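Long-range contacts in SusD-like carbohydrate binding protein (Bacteroides vulgatus, PDB 3LEW), which probably binds carbohydrate at the outer membrane of the bacterium as a member of the SusD family of nutrient-binding proteins: residues A[33-38]-A[265-270]; A[257-262]-A[338-343]; A[288-293]-A[422-427]; A[319-324]-A[446-451]; A[138-143]-A[169-174]. All coordinates share one frame; numbering follows the deposited sequence. Where two conformers were deposited one is given.

Contact 1: residues A[33-38]-A[265-270]; sequences LMETFN and SNASYQ
E35 meets N266 and A267 with a folded side chain: CG stands anti to the carbonyl carbon (chi1 -70°), and a second bend at chi2, -74°, turns the carboxylate toward N266 and A267. Each oxygen then takes one backbone N-H. N266 N donates to E35 OE1 at 2.9 Å, on the syn side of the carboxylate, while A267 N reaches E35 OE2 at 3.2 Å from well above its plane. The N266 side chain donates as well, ND2 to the backbone O of E35 at 2.9 Å, with that oxygen almost in the amide plane. OE2 is shared further with Q260 NE2 and H258 NE2, so a buried acidic group is gripped from several directions. An alanine here would remove the carboxylate and is likely to leave the N-H groups of N266 and A267, and the ends of Q260 and H258, without their common acceptor. Beside these polar bonds, F37 turns its edge toward the face of Y269 in an offset edge-to-face pair, centroids 5.9 Å apart. A water spans from M34 O to Q270 NE2. The chemistry illustrates how one carboxylate can organise a loop: successive N-H groups converge on it, and this concentration of donors would probably favour its ionised form.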
# COMPACT_ATOMS: atom_id res chain seq x y z
N LEU A 33 -4.88 4.20 -13.56
CA LEU A 33 -4.61 4.13 -12.14
C LEU A 33 -3.13 3.88 -11.88
O LEU A 33 -2.55 4.50 -11.01
CB LEU A 33 -5.42 3.02 -11.51
CG LEU A 33 -5.25 2.76 -10.06
CD1 LEU A 33 -5.62 4.02 -9.25
CD2 LEU A 33 -6.12 1.53 -9.59
N MSE A 34 -2.58 2.95 -12.66
CA MSE A 34 -1.20 2.46 -12.42
C MSE A 34 -0.10 3.25 -13.07
O MSE A 34 1.05 3.34 -12.50
CB MSE A 34 -1.10 0.99 -12.80
CG MSE A 34 -1.98 0.07 -11.98
SE MSE A 34 -1.48 0.06 -10.06
CE MSE A 34 0.37 -0.16 -10.05
N GLU A 35 -0.39 3.87 -14.20
CA GLU A 35 0.64 4.44 -15.06
C GLU A 35 0.74 5.96 -15.08
O GLU A 35 1.71 6.50 -15.65
CB GLU A 35 0.42 3.97 -16.50
CG GLU A 35 0.70 2.52 -16.76
CD GLU A 35 2.21 2.21 -16.77
OE1 GLU A 35 2.93 2.68 -17.69
OE2 GLU A 35 2.69 1.52 -15.86
N THR A 36 -0.24 6.67 -14.52
CA THR A 36 -0.29 8.11 -14.74
C THR A 36 0.68 8.87 -13.81
O THR A 36 0.55 8.80 -12.60
CB THR A 36 -1.74 8.62 -14.52
OG1 THR A 36 -2.58 7.90 -15.43
CG2 THR A 36 -1.85 10.13 -14.75
N PHE A 37 1.59 9.63 -14.41
CA PHE A 37 2.46 10.50 -13.63
C PHE A 37 1.75 11.77 -13.17
O PHE A 37 0.97 12.36 -13.94
CB PHE A 37 3.65 10.95 -14.47
CG PHE A 37 4.74 9.91 -14.67
CD1 PHE A 37 5.60 9.55 -13.63
CD2 PHE A 37 4.96 9.34 -15.93
CE1 PHE A 37 6.64 8.63 -13.85
CE2 PHE A 37 6.01 8.44 -16.11
CZ PHE A 37 6.84 8.09 -15.05
N ASN A 38 2.10 12.25 -11.97
CA ASN A 38 1.97 13.70 -11.69
C ASN A 38 3.37 14.28 -11.37
O ASN A 38 3.79 14.40 -10.20
CB ASN A 38 0.93 13.99 -10.59
CG ASN A 38 0.72 15.46 -10.37
OD1 ASN A 38 1.03 16.28 -11.26
ND2 ASN A 38 0.21 15.84 -9.20
N SER A 265 5.66 1.20 -19.17
CA SER A 265 6.83 1.31 -18.29
C SER A 265 6.83 2.50 -17.33
O SER A 265 7.84 2.71 -16.63
CB SER A 265 8.11 1.37 -19.11
OG SER A 265 8.13 2.51 -19.93
N ASN A 266 5.74 3.24 -17.24
CA ASN A 266 5.75 4.40 -16.34
C ASN A 266 5.84 4.01 -14.88
O ASN A 266 6.59 4.65 -14.11
CB ASN A 266 4.52 5.28 -16.52
CG ASN A 266 4.41 5.95 -17.89
OD1 ASN A 266 5.31 5.89 -18.73
ND2 ASN A 266 3.27 6.64 -18.10
N ALA A 267 5.10 2.98 -14.44
CA ALA A 267 5.09 2.64 -13.04
C ALA A 267 6.48 2.25 -12.54
O ALA A 267 6.79 2.50 -11.37
CB ALA A 267 4.07 1.50 -12.74
N SER A 268 7.28 1.66 -13.43
CA SER A 268 8.63 1.21 -13.09
C SER A 268 9.50 2.34 -12.51
O SER A 268 10.47 2.08 -11.79
CB SER A 268 9.33 0.62 -14.30
OG SER A 268 8.68 -0.54 -14.76
N TYR A 269 9.20 3.58 -12.86
CA TYR A 269 10.00 4.71 -12.43
C TYR A 269 10.10 4.77 -10.90
O TYR A 269 11.12 5.25 -10.34
CB TYR A 269 9.45 6.03 -13.02
CG TYR A 269 10.42 7.18 -12.97
CD1 TYR A 269 10.52 7.99 -11.83
CD2 TYR A 269 11.21 7.48 -14.07
CE1 TYR A 269 11.40 9.08 -11.79
CE2 TYR A 269 12.11 8.55 -14.04
CZ TYR A 269 12.18 9.36 -12.89
OH TYR A 269 13.03 10.42 -12.84
N GLN A 270 9.11 4.24 -10.20
CA GLN A 270 9.18 4.22 -8.74
C GLN A 270 10.26 3.33 -8.14
O GLN A 270 10.64 3.52 -6.99
CB GLN A 270 7.86 3.95 -8.11
CG GLN A 270 7.30 2.55 -8.25
CD GLN A 270 5.71 2.58 -8.11
OE1 GLN A 270 5.21 2.49 -7.00
NE2 GLN A 270 4.96 2.59 -9.25
O HOH W 1 2.08 3.00 -9.94

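Contact 2: residues A[257-262]-A[338-343]; sequences GHAQTN and LGDIVL
G257 and H258 run antiparallel to V342 and I341, the two segments lying 164° apart in direction. H258 and I341 form the hydrogen-bonded pair: H258 N to I341 O is 2.9 Å and I341 N to H258 O is 3.0 Å, both nearly straight at hydrogen. G257 and V342 follow as the non-hydrogen-bonded pair, where the CA of G257 comes to 3.3 Å from I341 O, leaving little room for a side chain at that point.

Beyond the regular pairing a side chain takes over from the backbone. D340, with CG anti to its carbonyl carbon (chi1 -62°), swings OD1 across to Q260 N at 2.8 Å; the donor arrives from well above the carboxylate plane and the bond is bent, 133° at hydrogen. The same OD1 has a salt bridge to R332, and OD2 accepts from V249 N, so both oxygens of this buried acid are engaged. Q260 lays its CG 3.3 Å from G339 O, while its OE1 turns to S268 OG. Further out, L338 CD2 rests 3.6 Å from T261 O, an apolar cover over the diverging segments. H258 and I341 put their side chains on one face of the sheet, against M34 of helix 19-35, and the imidazole also meets the ring of W30 on that helix.

This is a two-stranded antiparallel ribbon, strands 254-258 and 341-345, whose splayed end is continued by an aspartate-to-backbone bond rather than by further ladder pairing.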
# COMPACT_ATOMS: atom_id res chain seq x y z
N GLY A 257 -0.84 -7.74 -8.91
CA GLY A 257 0.23 -6.85 -9.23
C GLY A 257 0.18 -6.32 -10.64
O GLY A 257 -0.57 -6.81 -11.49
N HIS A 258 1.00 -5.33 -10.91
CA HIS A 258 0.99 -4.61 -12.21
C HIS A 258 2.30 -4.89 -12.98
O HIS A 258 3.39 -4.50 -12.54
CB HIS A 258 0.78 -3.12 -11.95
CG HIS A 258 0.76 -2.26 -13.18
ND1 HIS A 258 -0.16 -2.41 -14.18
CD2 HIS A 258 1.54 -1.21 -13.53
CE1 HIS A 258 0.07 -1.51 -15.12
NE2 HIS A 258 1.08 -0.75 -14.74
N ALA A 259 2.20 -5.54 -14.12
CA ALA A 259 3.39 -5.90 -14.92
C ALA A 259 3.90 -4.67 -15.68
O ALA A 259 3.16 -3.70 -15.93
CB ALA A 259 3.06 -7.01 -15.92
N GLN A 260 5.17 -4.75 -16.03
CA GLN A 260 5.88 -3.68 -16.76
C GLN A 260 6.64 -4.21 -17.95
O GLN A 260 7.28 -5.28 -17.88
CB GLN A 260 6.81 -2.98 -15.78
CG GLN A 260 6.02 -2.21 -14.73
CD GLN A 260 5.48 -0.94 -15.28
OE1 GLN A 260 6.26 -0.02 -15.47
NE2 GLN A 260 4.14 -0.85 -15.52
N THR A 261 6.55 -3.48 -19.06
CA THR A 261 7.20 -3.84 -20.29
C THR A 261 7.65 -2.56 -20.95
O THR A 261 7.27 -1.48 -20.52
CB THR A 261 6.23 -4.55 -21.29
OG1 THR A 261 5.24 -3.59 -21.71
CG2 THR A 261 5.54 -5.72 -20.62
N ASN A 262 8.43 -2.65 -22.02
CA ASN A 262 8.92 -1.44 -22.68
C ASN A 262 7.78 -0.56 -23.17
O ASN A 262 7.93 0.66 -23.16
CB ASN A 262 9.86 -1.78 -23.82
CG ASN A 262 10.66 -0.55 -24.30
OD1 ASN A 262 11.21 0.25 -23.50
ND2 ASN A 262 10.71 -0.39 -25.60
N LEU A 338 12.77 -1.37 -15.92
CA LEU A 338 11.53 -2.09 -15.70
C LEU A 338 11.55 -2.79 -14.35
O LEU A 338 12.54 -3.38 -13.95
CB LEU A 338 11.31 -3.17 -16.78
CG LEU A 338 11.23 -2.71 -18.24
CD1 LEU A 338 10.98 -3.96 -19.13
CD2 LEU A 338 10.12 -1.68 -18.40
N GLY A 339 10.42 -2.73 -13.68
CA GLY A 339 10.17 -3.53 -12.47
C GLY A 339 8.71 -3.53 -12.17
O GLY A 339 8.07 -2.48 -12.21
N ASP A 340 8.14 -4.71 -11.85
CA ASP A 340 6.71 -4.83 -11.64
C ASP A 340 6.32 -4.34 -10.24
O ASP A 340 7.13 -4.36 -9.31
CB ASP A 340 6.21 -6.28 -11.84
CG ASP A 340 6.43 -6.82 -13.27
OD1 ASP A 340 6.88 -6.07 -14.19
OD2 ASP A 340 6.14 -8.05 -13.48
N ILE A 341 5.06 -3.97 -10.10
CA ILE A 341 4.56 -3.36 -8.87
C ILE A 341 3.64 -4.33 -8.13
O ILE A 341 2.56 -4.64 -8.61
CB ILE A 341 3.76 -2.09 -9.15
CG1 ILE A 341 4.52 -1.11 -10.06
CG2 ILE A 341 3.40 -1.40 -7.80
CD1 ILE A 341 5.93 -0.70 -9.57
N VAL A 342 4.08 -4.79 -6.97
CA VAL A 342 3.26 -5.70 -6.13
C VAL A 342 2.11 -4.92 -5.44
O VAL A 342 2.33 -3.83 -4.93
CB VAL A 342 4.13 -6.46 -5.11
CG1 VAL A 342 4.77 -5.52 -4.09
CG2 VAL A 342 3.28 -7.52 -4.34
N LEU A 343 0.89 -5.49 -5.43
CA LEU A 343 -0.23 -4.86 -4.78
C LEU A 343 -0.77 -5.74 -3.62
O LEU A 343 -1.27 -5.22 -2.64
CB LEU A 343 -1.35 -4.60 -5.81
CG LEU A 343 -0.99 -3.56 -6.91
CD1 LEU A 343 -2.09 -3.57 -8.01
CD2 LEU A 343 -0.79 -2.19 -6.28

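Contact 3: residues A[288-293]-A[422-427]; sequences VDPYFR and NAYPEG
An Asx turn opens the loop after strand 286-288, D289 OD1 accepting from Y291 N, and the residues it sets in place, P290 and Y291, pack on Y424 in the loop before strand 429-434. Y424 is sandwiched: P290 CB lies over one face, 3.7 Å from the ring centroid in a CH-pi contact, and P425 CD lies over the rim of the opposite face. Its own edge points at the face of Y291, with Y424 CD1 3.5 Å from Y291 CZ and the planes at 66°. The Y291 hydroxyl donates to A423 O at 2.7 Å, and N422 O and A423 O both lie near the plane of that ring at its edge. A phenylalanine in place of Y291 lacks the hydroxyl and would probably leave A423 O without this donor and the ring freer to shift against Y424. Two waters extend the join, one from D289 OD1 to N422 O, the other from D289 OD2 to N422 N. At the protein surface, the contact rests on the mixed sheet: P290 touches M324 of strand 321-326 and W308 of strand 306-309, and Y424 touches W308 and T447 of strand 440-448.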
# COMPACT_ATOMS: atom_id res chain seq x y z
N VAL A 288 16.62 2.50 5.02
CA VAL A 288 16.03 1.78 6.14
C VAL A 288 16.41 2.47 7.46
O VAL A 288 17.55 2.87 7.65
CB VAL A 288 16.49 0.32 6.13
CG1 VAL A 288 15.83 -0.46 7.29
CG2 VAL A 288 16.23 -0.33 4.79
N ASP A 289 15.47 2.58 8.39
CA ASP A 289 15.86 2.89 9.80
C ASP A 289 16.82 1.80 10.28
O ASP A 289 16.45 0.63 10.37
CB ASP A 289 14.62 2.90 10.68
CG ASP A 289 14.91 3.25 12.14
OD1 ASP A 289 16.09 3.51 12.50
OD2 ASP A 289 13.93 3.25 12.93
N PRO A 290 18.05 2.19 10.72
CA PRO A 290 18.94 1.13 11.13
C PRO A 290 18.36 0.30 12.28
O PRO A 290 18.63 -0.87 12.38
CB PRO A 290 20.18 1.88 11.57
CG PRO A 290 20.21 3.09 10.63
CD PRO A 290 18.75 3.47 10.50
N TYR A 291 17.56 0.92 13.14
CA TYR A 291 16.89 0.18 14.21
C TYR A 291 15.85 -0.86 13.74
O TYR A 291 15.53 -1.78 14.50
CB TYR A 291 16.22 1.14 15.21
CG TYR A 291 17.20 2.02 15.97
CD1 TYR A 291 18.19 1.46 16.78
CD2 TYR A 291 17.16 3.42 15.84
CE1 TYR A 291 19.08 2.28 17.51
CE2 TYR A 291 18.06 4.24 16.56
CZ TYR A 291 19.02 3.68 17.37
OH TYR A 291 19.91 4.50 18.05
N PHE A 292 15.33 -0.72 12.52
CA PHE A 292 14.41 -1.72 11.96
C PHE A 292 15.05 -3.10 11.84
O PHE A 292 14.38 -4.10 12.01
CB PHE A 292 13.92 -1.21 10.61
CG PHE A 292 13.04 -2.18 9.86
CD1 PHE A 292 11.75 -2.38 10.25
CD2 PHE A 292 13.54 -2.86 8.75
CE1 PHE A 292 10.91 -3.19 9.52
CE2 PHE A 292 12.71 -3.70 8.03
CZ PHE A 292 11.40 -3.88 8.44
N ARG A 293 16.36 -3.16 11.60
CA ARG A 293 17.07 -4.43 11.47
C ARG A 293 17.05 -5.19 12.81
O ARG A 293 17.01 -6.41 12.81
CB ARG A 293 18.49 -4.20 10.99
CG ARG A 293 19.29 -5.49 10.68
CD ARG A 293 20.61 -5.15 10.03
NE ARG A 293 21.30 -6.32 9.47
CZ ARG A 293 21.97 -7.22 10.19
NH1 ARG A 293 22.05 -7.12 11.52
NH2 ARG A 293 22.56 -8.24 9.58
N ASN A 422 13.81 6.94 16.39
CA ASN A 422 14.94 7.22 17.24
C ASN A 422 16.21 7.56 16.46
O ASN A 422 16.42 7.07 15.37
CB ASN A 422 15.15 6.05 18.21
CG ASN A 422 14.01 5.94 19.20
OD1 ASN A 422 13.66 6.93 19.84
ND2 ASN A 422 13.38 4.77 19.28
N ALA A 423 17.03 8.42 17.05
CA ALA A 423 18.28 8.88 16.46
C ALA A 423 19.31 7.75 16.48
O ALA A 423 19.47 7.08 17.49
CB ALA A 423 18.82 10.12 17.23
N TYR A 424 20.01 7.54 15.36
CA TYR A 424 21.12 6.59 15.27
C TYR A 424 22.45 7.33 15.29
O TYR A 424 22.58 8.38 14.64
CB TYR A 424 20.97 5.75 13.97
CG TYR A 424 21.78 4.47 14.00
CD1 TYR A 424 21.31 3.34 14.68
CD2 TYR A 424 23.03 4.41 13.43
CE1 TYR A 424 22.05 2.21 14.78
CE2 TYR A 424 23.77 3.28 13.50
CZ TYR A 424 23.28 2.16 14.18
OH TYR A 424 24.04 1.02 14.22
N PRO A 425 23.46 6.82 16.03
CA PRO A 425 24.74 7.54 16.03
C PRO A 425 25.41 7.56 14.64
O PRO A 425 25.09 6.73 13.76
CB PRO A 425 25.60 6.78 17.05
CG PRO A 425 25.03 5.42 17.12
CD PRO A 425 23.53 5.56 16.81
N GLU A 426 26.27 8.56 14.45
CA GLU A 426 27.02 8.73 13.22
C GLU A 426 28.26 7.86 13.07
O GLU A 426 28.83 7.79 11.98
CB GLU A 426 27.42 10.20 13.06
CG GLU A 426 26.24 11.10 12.71
CD GLU A 426 26.69 12.41 12.03
OE1 GLU A 426 27.70 12.99 12.50
OE2 GLU A 426 26.04 12.82 11.04
N GLY A 427 28.72 7.22 14.14
CA GLY A 427 29.93 6.39 14.04
C GLY A 427 31.16 7.29 14.06
O GLY A 427 31.25 8.18 14.90
O HOH W 2 17.38 5.88 13.12
O HOH W 3 13.73 4.28 15.32

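Contact 4: residues A[319-324]-A[446-451]; sequences AAYVWM and KTQGHR
Three backbone hydrogen bonds tie A320 and V322 to K446 and Q448. K446 N donates to A320 O at 3.1 Å; V322 N donates to K446 O at 2.8 Å and Q448 N to V322 O at 3.0 Å. A CA-H...O contact from Y321 CA to K446 O, 3.2 Å, adds to the ladder. Where direct pairing gives out, a water accepts from M324 N and donates to Q448 O.

The pattern is that of neighbouring parallel strands, the short segments inclined at 35°. Strands 321-326 and 440-448 form the central pair of a mixed four-stranded sheet, flanked by the antiparallel strands 306-309 and 429-434.

Aliphatic chains lie against aromatic rings on the face bearing Y321, W323, K446 and Q448. With its CG anti to the backbone N (chi1 -175°), Q448 runs beside W323 in the same direction and sets its own CG over the six-membered ring, 3.5 Å from the centroid and only 8° off the normal: a CH-pi contact made by the aliphatic part, while NE2 bends back to G449 O. R451 CD comes obliquely to W323 CH2, and R451 NH1 is held by L61 O. Y321 leans its CD1 on K446 CB at 3.6 Å; its hydroxyl bonds to E426.

Apolar packing marks the face of V322 and T447, whose CG2 methyls meet at 3.9 Å; both side chains also touch W308 of strand 306-309, and T447 OG1 bonds to P425 O.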
# COMPACT_ATOMS: atom_id res chain seq x y z
N ALA A 319 32.70 8.82 -0.71
CA ALA A 319 31.42 8.92 0.01
C ALA A 319 31.65 9.04 1.52
O ALA A 319 32.39 8.24 2.09
CB ALA A 319 30.57 7.70 -0.29
N ALA A 320 31.03 10.04 2.15
CA ALA A 320 31.16 10.27 3.60
C ALA A 320 30.27 9.33 4.42
O ALA A 320 30.63 9.02 5.55
CB ALA A 320 30.82 11.72 3.98
N TYR A 321 29.11 8.93 3.88
CA TYR A 321 28.14 8.18 4.66
C TYR A 321 27.83 6.83 4.06
O TYR A 321 27.87 6.65 2.82
CB TYR A 321 26.84 8.97 4.70
CG TYR A 321 26.88 10.17 5.62
CD1 TYR A 321 26.55 10.05 6.97
CD2 TYR A 321 27.23 11.42 5.15
CE1 TYR A 321 26.60 11.14 7.84
CE2 TYR A 321 27.26 12.53 6.01
CZ TYR A 321 26.95 12.37 7.35
OH TYR A 321 26.96 13.47 8.21
N VAL A 322 27.43 5.91 4.93
CA VAL A 322 26.67 4.75 4.53
C VAL A 322 25.24 4.93 5.08
O VAL A 322 25.05 5.56 6.13
CB VAL A 322 27.29 3.42 5.03
CG1 VAL A 322 28.58 3.13 4.30
CG2 VAL A 322 27.55 3.43 6.54
N TRP A 323 24.26 4.41 4.36
CA TRP A 323 22.89 4.35 4.81
C TRP A 323 22.52 2.87 4.86
O TRP A 323 23.15 2.04 4.18
CB TRP A 323 21.96 5.06 3.82
CG TRP A 323 22.26 6.52 3.55
CD1 TRP A 323 23.40 7.04 3.03
CD2 TRP A 323 21.40 7.62 3.80
NE1 TRP A 323 23.31 8.39 2.94
CE2 TRP A 323 22.07 8.78 3.36
CE3 TRP A 323 20.10 7.75 4.29
CZ2 TRP A 323 21.51 10.07 3.46
CZ3 TRP A 323 19.52 9.04 4.37
CH2 TRP A 323 20.24 10.17 3.95
N MSE A 324 21.49 2.52 5.61
CA MSE A 324 21.04 1.13 5.67
C MSE A 324 20.14 0.87 4.45
O MSE A 324 19.14 1.56 4.27
CB MSE A 324 20.35 0.87 7.02
CG MSE A 324 19.87 -0.60 7.24
SE MSE A 324 21.27 -1.82 7.72
CE MSE A 324 21.59 -1.14 9.48
N LYS A 446 30.70 7.25 8.10
CA LYS A 446 29.65 7.67 9.00
C LYS A 446 28.33 6.99 8.68
O LYS A 446 28.04 6.76 7.53
CB LYS A 446 29.42 9.17 8.93
CG LYS A 446 30.56 9.94 9.60
CD LYS A 446 30.03 11.16 10.29
CE LYS A 446 30.29 12.37 9.49
NZ LYS A 446 31.64 12.93 9.84
N THR A 447 27.55 6.68 9.71
CA THR A 447 26.29 5.94 9.56
C THR A 447 25.11 6.91 9.66
O THR A 447 25.03 7.71 10.57
CB THR A 447 26.14 4.89 10.68
OG1 THR A 447 26.57 5.47 11.93
CG2 THR A 447 27.01 3.64 10.38
N GLN A 448 24.17 6.81 8.72
CA GLN A 448 22.97 7.66 8.74
C GLN A 448 21.71 6.88 9.08
O GLN A 448 21.34 5.94 8.34
CB GLN A 448 22.78 8.30 7.35
CG GLN A 448 21.63 9.30 7.26
CD GLN A 448 21.81 10.47 8.18
OE1 GLN A 448 22.85 11.16 8.14
NE2 GLN A 448 20.82 10.70 9.04
N GLY A 449 21.03 7.32 10.14
CA GLY A 449 19.68 6.86 10.47
C GLY A 449 18.58 7.90 10.18
O GLY A 449 18.73 8.76 9.31
N HIS A 450 17.51 7.85 10.94
CA HIS A 450 16.41 8.80 10.76
C HIS A 450 16.88 10.25 10.82
O HIS A 450 17.86 10.58 11.49
CB HIS A 450 15.35 8.59 11.84
CG HIS A 450 14.33 7.54 11.50
ND1 HIS A 450 13.53 7.63 10.37
CD2 HIS A 450 13.96 6.39 12.13
CE1 HIS A 450 12.72 6.59 10.34
NE2 HIS A 450 12.94 5.84 11.40
N ARG A 451 16.13 11.11 10.14
CA ARG A 451 16.42 12.53 10.07
C ARG A 451 15.32 13.43 10.63
O ARG A 451 15.60 14.57 11.01
CB ARG A 451 16.63 12.91 8.60
CG ARG A 451 17.85 12.19 7.94
CD ARG A 451 17.75 12.27 6.41
NE ARG A 451 17.89 13.63 5.98
CZ ARG A 451 17.40 14.18 4.88
NH1 ARG A 451 16.67 13.52 3.99
NH2 ARG A 451 17.65 15.46 4.68
O HOH W 4 19.75 4.42 6.56

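Contact 5: residues A[138-143]-A[169-174]; sequences FAIDKD and SVSEVY
I140, V170 and Y174 bury the most surface here, and the I140 side chain is the principal bridge between the loop and the helix. It is extended, CG1 anti to the backbone N (chi1 -164°) and chi2 again near 180°, which carries CD1 out to the N-terminal part of helix 170-187. CD1 meets Y174 CD2 at 3.9 Å, arriving obliquely to the ring, and in the conformer described I140 CG1 lies 3.5 Å from S171 OG, whose polar partner is P144 O.

V170 works from the helix side with its two methyls divided between two carbonyls. CG1 lies 3.3 Å from D143 O and CG2 4.0 Å from F138 O; the branched side chain thus fits into the curve of the loop. The contact is wholly van der Waals in kind across the two segments. S169, the residue before V170, and E172 form a capping box at the N-terminal end of the helix, S169 OG accepting from E172 N at 3.1 Å and E172 OE1 from S169 N.

Y174 also packs on L130, A133 and S134 of helix 111-135, which precedes the loop, while backbone bonds join V170 to A146 and S171 to P144, on the way to strand 147-149.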
# COMPACT_ATOMS: atom_id res chain seq x y z
N PHE A 138 -9.39 9.50 10.10
CA PHE A 138 -8.88 8.68 11.20
C PHE A 138 -9.71 7.39 11.32
O PHE A 138 -10.74 7.20 10.62
CB PHE A 138 -8.87 9.45 12.54
CG PHE A 138 -8.00 10.67 12.51
CD1 PHE A 138 -6.64 10.55 12.24
CD2 PHE A 138 -8.53 11.93 12.74
CE1 PHE A 138 -5.81 11.65 12.23
CE2 PHE A 138 -7.72 13.06 12.71
CZ PHE A 138 -6.34 12.91 12.48
N ALA A 139 -9.20 6.47 12.12
CA ALA A 139 -9.78 5.11 12.27
C ALA A 139 -11.30 5.17 12.47
O ALA A 139 -11.84 6.09 13.11
CB ALA A 139 -9.14 4.38 13.43
N ILE A 140 -11.96 4.14 11.96
CA ILE A 140 -13.41 4.04 12.07
C ILE A 140 -13.89 4.02 13.53
O ILE A 140 -15.01 4.45 13.83
CB ILE A 140 -13.89 2.81 11.24
CG1 ILE A 140 -15.37 2.87 11.00
CG2 ILE A 140 -13.50 1.50 11.92
CD1 ILE A 140 -15.91 1.76 10.07
N ASP A 141 -13.06 3.54 14.47
CA ASP A 141 -13.44 3.53 15.88
C ASP A 141 -12.96 4.77 16.63
O ASP A 141 -13.31 4.94 17.78
CB ASP A 141 -13.00 2.24 16.60
CG ASP A 141 -11.50 2.05 16.66
OD1 ASP A 141 -10.80 2.43 15.71
OD2 ASP A 141 -11.03 1.48 17.68
N LYS A 142 -12.23 5.65 15.96
CA LYS A 142 -11.84 6.93 16.53
C LYS A 142 -13.05 7.86 16.40
O LYS A 142 -13.52 8.41 17.38
CB LYS A 142 -10.64 7.48 15.79
CG LYS A 142 -10.02 8.71 16.38
CD LYS A 142 -10.63 10.01 15.91
CE LYS A 142 -9.65 11.20 16.09
NZ LYS A 142 -10.39 12.51 15.94
N ASP A 143 -13.60 7.98 15.19
CA ASP A 143 -14.78 8.82 14.92
C ASP A 143 -15.57 8.14 13.75
O ASP A 143 -15.28 8.49 12.59
CB ASP A 143 -14.16 10.21 14.55
CG ASP A 143 -15.16 11.36 14.42
OD1 ASP A 143 -16.37 11.05 14.40
OD2 ASP A 143 -14.73 12.57 14.30
N SER A 169 -19.38 9.70 5.41
CA SER A 169 -18.52 9.48 6.57
C SER A 169 -17.60 8.31 6.32
O SER A 169 -17.83 7.49 5.40
CB SER A 169 -19.30 9.14 7.81
OG SER A 169 -19.97 7.88 7.67
N VAL A 170 -16.59 8.20 7.18
CA VAL A 170 -15.64 7.08 7.07
C VAL A 170 -16.35 5.73 7.19
O VAL A 170 -16.05 4.81 6.40
CB VAL A 170 -14.45 7.22 8.08
CG1 VAL A 170 -14.96 7.33 9.53
CG2 VAL A 170 -13.44 6.05 7.91
N SER A 171 -17.34 5.62 8.08
CA SER A 171 -18.10 4.36 8.19
C SER A 171 -18.86 4.07 6.89
O SER A 171 -18.91 2.92 6.42
CB SER A 171 -19.10 4.42 9.35
OG SER A 171 -18.46 4.47 10.61
N GLU A 172 -19.44 5.11 6.30
CA GLU A 172 -20.20 4.94 5.06
C GLU A 172 -19.32 4.55 3.87
O GLU A 172 -19.71 3.72 3.04
CB GLU A 172 -21.00 6.19 4.74
CG GLU A 172 -22.16 6.42 5.67
CD GLU A 172 -22.81 7.79 5.57
OE1 GLU A 172 -22.15 8.75 5.10
OE2 GLU A 172 -23.97 7.88 6.05
N VAL A 173 -18.12 5.11 3.79
CA VAL A 173 -17.21 4.79 2.70
C VAL A 173 -16.68 3.38 2.87
O VAL A 173 -16.59 2.61 1.89
CB VAL A 173 -16.10 5.82 2.53
CG1 VAL A 173 -15.13 5.41 1.43
CG2 VAL A 173 -16.70 7.19 2.21
N TYR A 174 -16.31 3.02 4.11
CA TYR A 174 -15.98 1.59 4.36
C TYR A 174 -17.14 0.65 3.96
O TYR A 174 -16.90 -0.38 3.33
CB TYR A 174 -15.53 1.35 5.81
CG TYR A 174 -14.04 1.54 6.05
CD1 TYR A 174 -13.10 0.74 5.42
CD2 TYR A 174 -13.60 2.47 6.98
CE1 TYR A 174 -11.75 0.89 5.63
CE2 TYR A 174 -12.24 2.64 7.22
CZ TYR A 174 -11.33 1.82 6.56
OH TYR A 174 -9.98 1.95 6.78

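Overall arrangement
Contacts 1 and 2 adjoin, their centres about 10 Å apart, and Q260 and E35 link them, so helix 19-35 and the two-stranded ribbon share a polar network. Contact 2 is buried, contacts 1, 4 and 5 partly so, and contact 3 lies at the surface. The loops of contact 3 lie against the mixed sheet to which the strands of contact 4 belong, about 9 Å between centres, V288 bonding to M324. Contact 5, about 30 Å or more from the others by centres, is local helix-to-loop packing and the least polar. E35 and D340 bind backbone N-H groups in contacts 1 and 2; a strand ladder and CH-pi packing mark contact 4, rings and waters contact 3.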